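PDB 3HPD: hydroxyethylthiazole kinase from Pyrococcus horikoshii, which probably phosphorylates the hydroxyl group of 4-methyl-5-beta-hydroxyethylthiazole with ATP and magnesium, a step in thiamine diphosphate biosynthesis. Local coordinates for residues 163-166 with 167-171; 213-216 with 217-221. One frame throughout, in Å; residues are numbered along the deposited sequence.

Contact 1: residues 163-166 with 167-171; sequences AVTG and AVDYV
Asp169, at the start of the second strand, reaches back across a tight turn to Gly166 and ties the connection to the strand. Its CB lies 4.1 Å from Val164 O, and CG is anti to the carbonyl carbon, beside the backbone N (chi1 -53°), a torsion that brings the carboxylate close to Gly166. OD1 then accepts a hydrogen bond of 2.9 Å from Gly166 N, which arrives on the anti side of the carboxylate, 32° out of its plane. The same oxygen rests 3.1 Å from Thr165 CA and touches CB and CG2 of that threonine, while OD2 stays farther off, 4.1 Å from Gly166 O. An aspartate suits this place because its short chain brings an acceptor to an N-H that the pairing of these two strands does not use; an alanine here would probably leave Gly166 N without this mate and the turn freer to shift. Behind the turn, Val164 and Tyr170 form an antiparallel hydrogen-bonded pair, with Val164 N to Tyr170 O at 2.9 Å and Tyr170 N to Val164 O at 3.1 Å. A water donates to both Val164 O and Val168 O, bridging the arms where they begin to part. Next along, in a non-hydrogen-bonded pair, Ala163 CB meets Val171 CG2 at 4.2 Å, small apolar groups fitting the buried face under helix 210-231. The whole is a beta hairpin in the central sheet of a ribokinase-like fold, and it carries Thr165, predicted to bind ATP, close to Lys118, also predicted to bind ATP, and to a phosphate ion probably from the crystallisation liquor.

Contact 2: residues 213-216 with 217-221; sequences ATTS and ALVTF
Residues 213-221 form a regular alpha-helical run in which Ala217 N, Leu218 N, Val219 N and Thr220 N donate to the carbonyl oxygens of Ala213, Thr214, Thr215 and Ser216, four residues earlier. The Thr220 side chain adds a bond of its own: with chi1 at -64°, OG1 stands opposite the carbonyl carbon, folds back along the helix and donates to Ser216 O at 2.9 Å. Thr220 N reaches that oxygen at 2.9 Å too, but from the opposite face of the carbonyl plane, so two donors grip one acceptor. One turn apart, Thr214 and Leu218 lie side by side and point the same way, the methyl CG2 of the threonine 4.1 Å from CD1 of the leucine. Leu218 CG also lies 3.5 Å from Thr214 O, and its branched end packs against Asp169 of strand 169-172. Val219 CG2 lies 3.4 Å from Thr215 O, while Ala217 CB lies 3.5 Å from Thr214 O; so small a side chain suits the close approach of Thr201 on helix 193-205. On another side, Ser216 is short enough to pack against Phe3, Ile4 and Ala7 of helix 2-14. The hydroxyls of Thr214, Thr215 and Ser216 bond to the carbonyls of Pro210, Leu211 and Lys212. The chemistry implies that this buried helix can carry four hydroxyl side chains, probably at little polar cost, because each hydroxyl is bonded to a main-chain oxygen of the preceding turn and the methyl groups of the threonines remain for apolar contacts.

Overall arrangement
The two contacts come in series along the chain, contact 1 in the hairpin of strands 161-165 and 169-172, contact 2 later in helix 210-231, and their centres are about 11 Å apart. They pack directly on each other: Leu218 CD1 meets Val171 CG2 at 3.4 Å, and Thr214 CG2 meets Ala163 CB at 3.7 Å, so the helix lies across one face of the mixed sheet. Helix 144-157 covers the other face, through Val164 and Tyr170. This alpha-beta-alpha layering places Leu218 about 4 Å, side chain to side chain, from Thr165, consistent with the helix backing the predicted ATP site.

Contact 1: residues 163-166 with 167-171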
ATOM      1  N   ALA A 163      -3.379  -5.109  25.675  1.00 13.67           N
ATOM      2  CA  ALA A 163      -2.809  -6.339  25.169  1.00 14.25           C
ATOM      3  C   ALA A 163      -1.338  -6.069  24.894  1.00 14.24           C
ATOM      4  O   ALA A 163      -0.993  -5.103  24.213  1.00 13.18           O
ATOM      5  CB  ALA A 163      -3.510  -6.777  23.881  1.00 12.64           C
ATOM      6  N   VAL A 164      -0.479  -6.898  25.474  1.00 13.64           N
ATOM      7  CA  VAL A 164       0.952  -6.802  25.246  1.00 13.79           C
ATOM      8  C   VAL A 164       1.233  -8.041  24.403  1.00 13.63           C
ATOM      9  O   VAL A 164       1.171  -9.170  24.891  1.00 13.00           O
ATOM     10  CB  VAL A 164       1.762  -6.868  26.558  1.00 12.24           C
ATOM     11  CG1 VAL A 164       3.251  -6.897  26.239  1.00 13.30           C
ATOM     12  CG2 VAL A 164       1.443  -5.660  27.428  1.00 14.11           C
ATOM     13  N   THR A 165       1.505  -7.823  23.125  1.00 13.80           N
ATOM     14  CA  THR A 165       1.753  -8.920  22.203  1.00 14.64           C
ATOM     15  C   THR A 165       3.182  -9.456  22.257  1.00 15.93           C
ATOM     16  O   THR A 165       4.115  -8.735  22.603  1.00 16.59           O
ATOM     17  CB  THR A 165       1.419  -8.485  20.767  1.00 15.68           C
ATOM     18  OG1 THR A 165       2.256  -7.385  20.392  1.00 14.48           O
ATOM     19  CG2 THR A 165      -0.034  -8.043  20.679  1.00 14.51           C
ATOM     20  N   GLY A 166       3.334 -10.733  21.916  1.00 15.58           N
ATOM     21  CA  GLY A 166       4.638 -11.372  21.919  1.00 17.12           C
ATOM     22  C   GLY A 166       4.481 -12.846  21.591  1.00 18.58           C
ATOM     23  O   GLY A 166       3.421 -13.258  21.115  1.00 18.24           O
ATOM     24  N   ALA A 167       5.525 -13.641  21.828  1.00 19.00           N
ATOM     25  CA  ALA A 167       5.461 -15.076  21.561  1.00 19.23           C
ATOM     26  C   ALA A 167       4.167 -15.554  22.212  1.00 18.63           C
ATOM     27  O   ALA A 167       3.406 -16.330  21.636  1.00 19.70           O
ATOM     28  CB  ALA A 167       6.666 -15.783  22.174  1.00 20.39           C
ATOM     29  N   VAL A 168       3.937 -15.073  23.427  1.00 17.77           N
ATOM     30  CA  VAL A 168       2.719 -15.363  24.169  1.00 16.49           C
ATOM     31  C   VAL A 168       2.096 -13.986  24.371  1.00 15.25           C
ATOM     32  O   VAL A 168       2.774 -13.061  24.822  1.00 15.13           O
ATOM     33  CB  VAL A 168       3.012 -15.988  25.558  1.00 17.76           C
ATOM     34  CG1 VAL A 168       1.714 -16.129  26.347  1.00 18.47           C
ATOM     35  CG2 VAL A 168       3.676 -17.349  25.392  1.00 18.54           C
ATOM     36  N   ASP A 169       0.829 -13.830  24.005  1.00 13.78           N
ATOM     37  CA  ASP A 169       0.166 -12.539  24.175  1.00 14.77           C
ATOM     38  C   ASP A 169      -0.590 -12.530  25.491  1.00 14.43           C
ATOM     39  O   ASP A 169      -1.100 -13.561  25.926  1.00 16.02           O
ATOM     40  CB  ASP A 169      -0.848 -12.279  23.055  1.00 14.25           C
ATOM     41  CG  ASP A 169      -0.256 -12.434  21.677  1.00 16.82           C
ATOM     42  OD1 ASP A 169       0.637 -11.639  21.307  1.00 16.22           O
ATOM     43  OD2 ASP A 169      -0.692 -13.356  20.961  1.00 17.82           O
ATOM     44  N   TYR A 170      -0.659 -11.362  26.120  1.00 14.68           N
ATOM     45  CA  TYR A 170      -1.405 -11.206  27.361  1.00 15.03           C
ATOM     46  C   TYR A 170      -2.410 -10.082  27.162  1.00 14.34           C
ATOM     47  O   TYR A 170      -2.082  -9.034  26.601  1.00 15.67           O
ATOM     48  CB  TYR A 170      -0.469 -10.884  28.529  1.00 16.49           C
ATOM     49  CG  TYR A 170       0.287 -12.099  28.995  1.00 19.47           C
ATOM     50  CD1 TYR A 170      -0.344 -13.084  29.753  1.00 21.49           C
ATOM     51  CD2 TYR A 170       1.608 -12.309  28.610  1.00 21.89           C
ATOM     52  CE1 TYR A 170       0.324 -14.251  30.113  1.00 22.64           C
ATOM     53  CE2 TYR A 170       2.281 -13.468  28.958  1.00 23.15           C
ATOM     54  CZ  TYR A 170       1.633 -14.436  29.708  1.00 24.41           C
ATOM     55  OH  TYR A 170       2.290 -15.597  30.035  1.00 28.19           O
ATOM     56  N   VAL A 171      -3.637 -10.318  27.608  1.00 13.82           N
ATOM     57  CA  VAL A 171      -4.710  -9.339  27.485  1.00 14.21           C
ATOM     58  C   VAL A 171      -5.355  -9.212  28.852  1.00 13.88           C
ATOM     59  O   VAL A 171      -5.670 -10.223  29.481  1.00 13.43           O
ATOM     60  CB  VAL A 171      -5.782  -9.813  26.483  1.00 14.96           C
ATOM     61  CG1 VAL A 171      -6.713  -8.663  26.124  1.00 15.02           C
ATOM     62  CG2 VAL A 171      -5.117 -10.380  25.242  1.00 16.72           C
TER
HETATM   63  O   HOH W   1       3.249 -10.504  25.899  1.00 22.45           O

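Contact 2: residues 213-216 with 217-221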
ATOM      1  N   ALA A 213     -13.099  -9.275  23.095  1.00 14.25           N
ATOM      2  CA  ALA A 213     -12.893  -8.871  21.705  1.00 14.79           C
ATOM      3  C   ALA A 213     -11.419  -8.958  21.318  1.00 14.53           C
ATOM      4  O   ALA A 213     -11.066  -9.537  20.288  1.00 15.22           O
ATOM      5  CB  ALA A 213     -13.405  -7.449  21.494  1.00 14.15           C
ATOM      6  N   THR A 214     -10.561  -8.379  22.151  1.00 13.48           N
ATOM      7  CA  THR A 214      -9.129  -8.381  21.888  1.00 13.92           C
ATOM      8  C   THR A 214      -8.560  -9.798  21.948  1.00 13.91           C
ATOM      9  O   THR A 214      -7.747 -10.184  21.105  1.00 12.52           O
ATOM     10  CB  THR A 214      -8.385  -7.477  22.892  1.00 12.34           C
ATOM     11  OG1 THR A 214      -9.013  -6.188  22.925  1.00 11.83           O
ATOM     12  CG2 THR A 214      -6.929  -7.301  22.476  1.00 13.21           C
ATOM     13  N   THR A 215      -8.990 -10.575  22.941  1.00 13.31           N
ATOM     14  CA  THR A 215      -8.521 -11.952  23.073  1.00 13.70           C
ATOM     15  C   THR A 215      -8.939 -12.735  21.831  1.00 12.56           C
ATOM     16  O   THR A 215      -8.160 -13.519  21.292  1.00 11.97           O
ATOM     17  CB  THR A 215      -9.120 -12.649  24.326  1.00 13.44           C
ATOM     18  OG1 THR A 215      -8.727 -11.942  25.508  1.00 13.82           O
ATOM     19  CG2 THR A 215      -8.632 -14.086  24.420  1.00 14.60           C
ATOM     20  N   SER A 216     -10.171 -12.517  21.377  1.00 12.26           N
ATOM     21  CA  SER A 216     -10.670 -13.213  20.193  1.00 12.13           C
ATOM     22  C   SER A 216      -9.860 -12.848  18.951  1.00 12.56           C
ATOM     23  O   SER A 216      -9.584 -13.699  18.106  1.00 10.74           O
ATOM     24  CB  SER A 216     -12.144 -12.875  19.951  1.00 13.64           C
ATOM     25  OG  SER A 216     -12.951 -13.330  21.021  1.00 14.52           O
ATOM     26  N   ALA A 217      -9.486 -11.578  18.843  1.00 10.90           N
ATOM     27  CA  ALA A 217      -8.715 -11.112  17.693  1.00 11.81           C
ATOM     28  C   ALA A 217      -7.342 -11.775  17.653  1.00 11.61           C
ATOM     29  O   ALA A 217      -6.875 -12.194  16.594  1.00 10.61           O
ATOM     30  CB  ALA A 217      -8.559  -9.599  17.749  1.00 10.39           C
ATOM     31  N   LEU A 218      -6.705 -11.874  18.814  1.00 10.86           N
ATOM     32  CA  LEU A 218      -5.381 -12.476  18.911  1.00 11.86           C
ATOM     33  C   LEU A 218      -5.399 -13.969  18.611  1.00 12.13           C
ATOM     34  O   LEU A 218      -4.494 -14.484  17.957  1.00 12.24           O
ATOM     35  CB  LEU A 218      -4.790 -12.214  20.300  1.00 10.94           C
ATOM     36  CG  LEU A 218      -4.333 -10.767  20.509  1.00 11.18           C
ATOM     37  CD1 LEU A 218      -4.283 -10.436  21.991  1.00 14.42           C
ATOM     38  CD2 LEU A 218      -2.970 -10.566  19.855  1.00 13.40           C
ATOM     39  N   VAL A 219      -6.428 -14.664  19.086  1.00 11.35           N
ATOM     40  CA  VAL A 219      -6.539 -16.096  18.839  1.00 11.04           C
ATOM     41  C   VAL A 219      -6.825 -16.345  17.361  1.00 11.09           C
ATOM     42  O   VAL A 219      -6.180 -17.174  16.719  1.00  9.69           O
ATOM     43  CB  VAL A 219      -7.666 -16.720  19.693  1.00 11.81           C
ATOM     44  CG1 VAL A 219      -7.989 -18.127  19.199  1.00 10.91           C
ATOM     45  CG2 VAL A 219      -7.234 -16.756  21.155  1.00  9.96           C
ATOM     46  N   THR A 220      -7.792 -15.614  16.821  1.00 11.16           N
ATOM     47  CA  THR A 220      -8.152 -15.766  15.418  1.00 12.51           C
ATOM     48  C   THR A 220      -6.970 -15.493  14.494  1.00 12.81           C
ATOM     49  O   THR A 220      -6.689 -16.276  13.586  1.00 11.41           O
ATOM     50  CB  THR A 220      -9.318 -14.825  15.049  1.00 14.20           C
ATOM     51  OG1 THR A 220     -10.478 -15.200  15.800  1.00 16.59           O
ATOM     52  CG2 THR A 220      -9.637 -14.919  13.568  1.00 16.79           C
ATOM     53  N   PHE A 221      -6.271 -14.387  14.723  1.00 10.87           N
ATOM     54  CA  PHE A 221      -5.134 -14.042  13.873  1.00 10.83           C
ATOM     55  C   PHE A 221      -3.969 -15.002  14.083  1.00 10.71           C
ATOM     56  O   PHE A 221      -3.264 -15.359  13.136  1.00  9.47           O
ATOM     57  CB  PHE A 221      -4.670 -12.611  14.152  1.00 10.21           C
ATOM     58  CG  PHE A 221      -3.619 -12.123  13.197  1.00 11.54           C
ATOM     59  CD1 PHE A 221      -3.959 -11.772  11.895  1.00 13.06           C
ATOM     60  CD2 PHE A 221      -2.287 -12.044  13.589  1.00 13.28           C
ATOM     61  CE1 PHE A 221      -2.986 -11.340  10.992  1.00 14.82           C
ATOM     62  CE2 PHE A 221      -1.303 -11.613  12.694  1.00 13.17           C
ATOM     63  CZ  PHE A 221      -1.654 -11.264  11.394  1.00 12.37           C
TER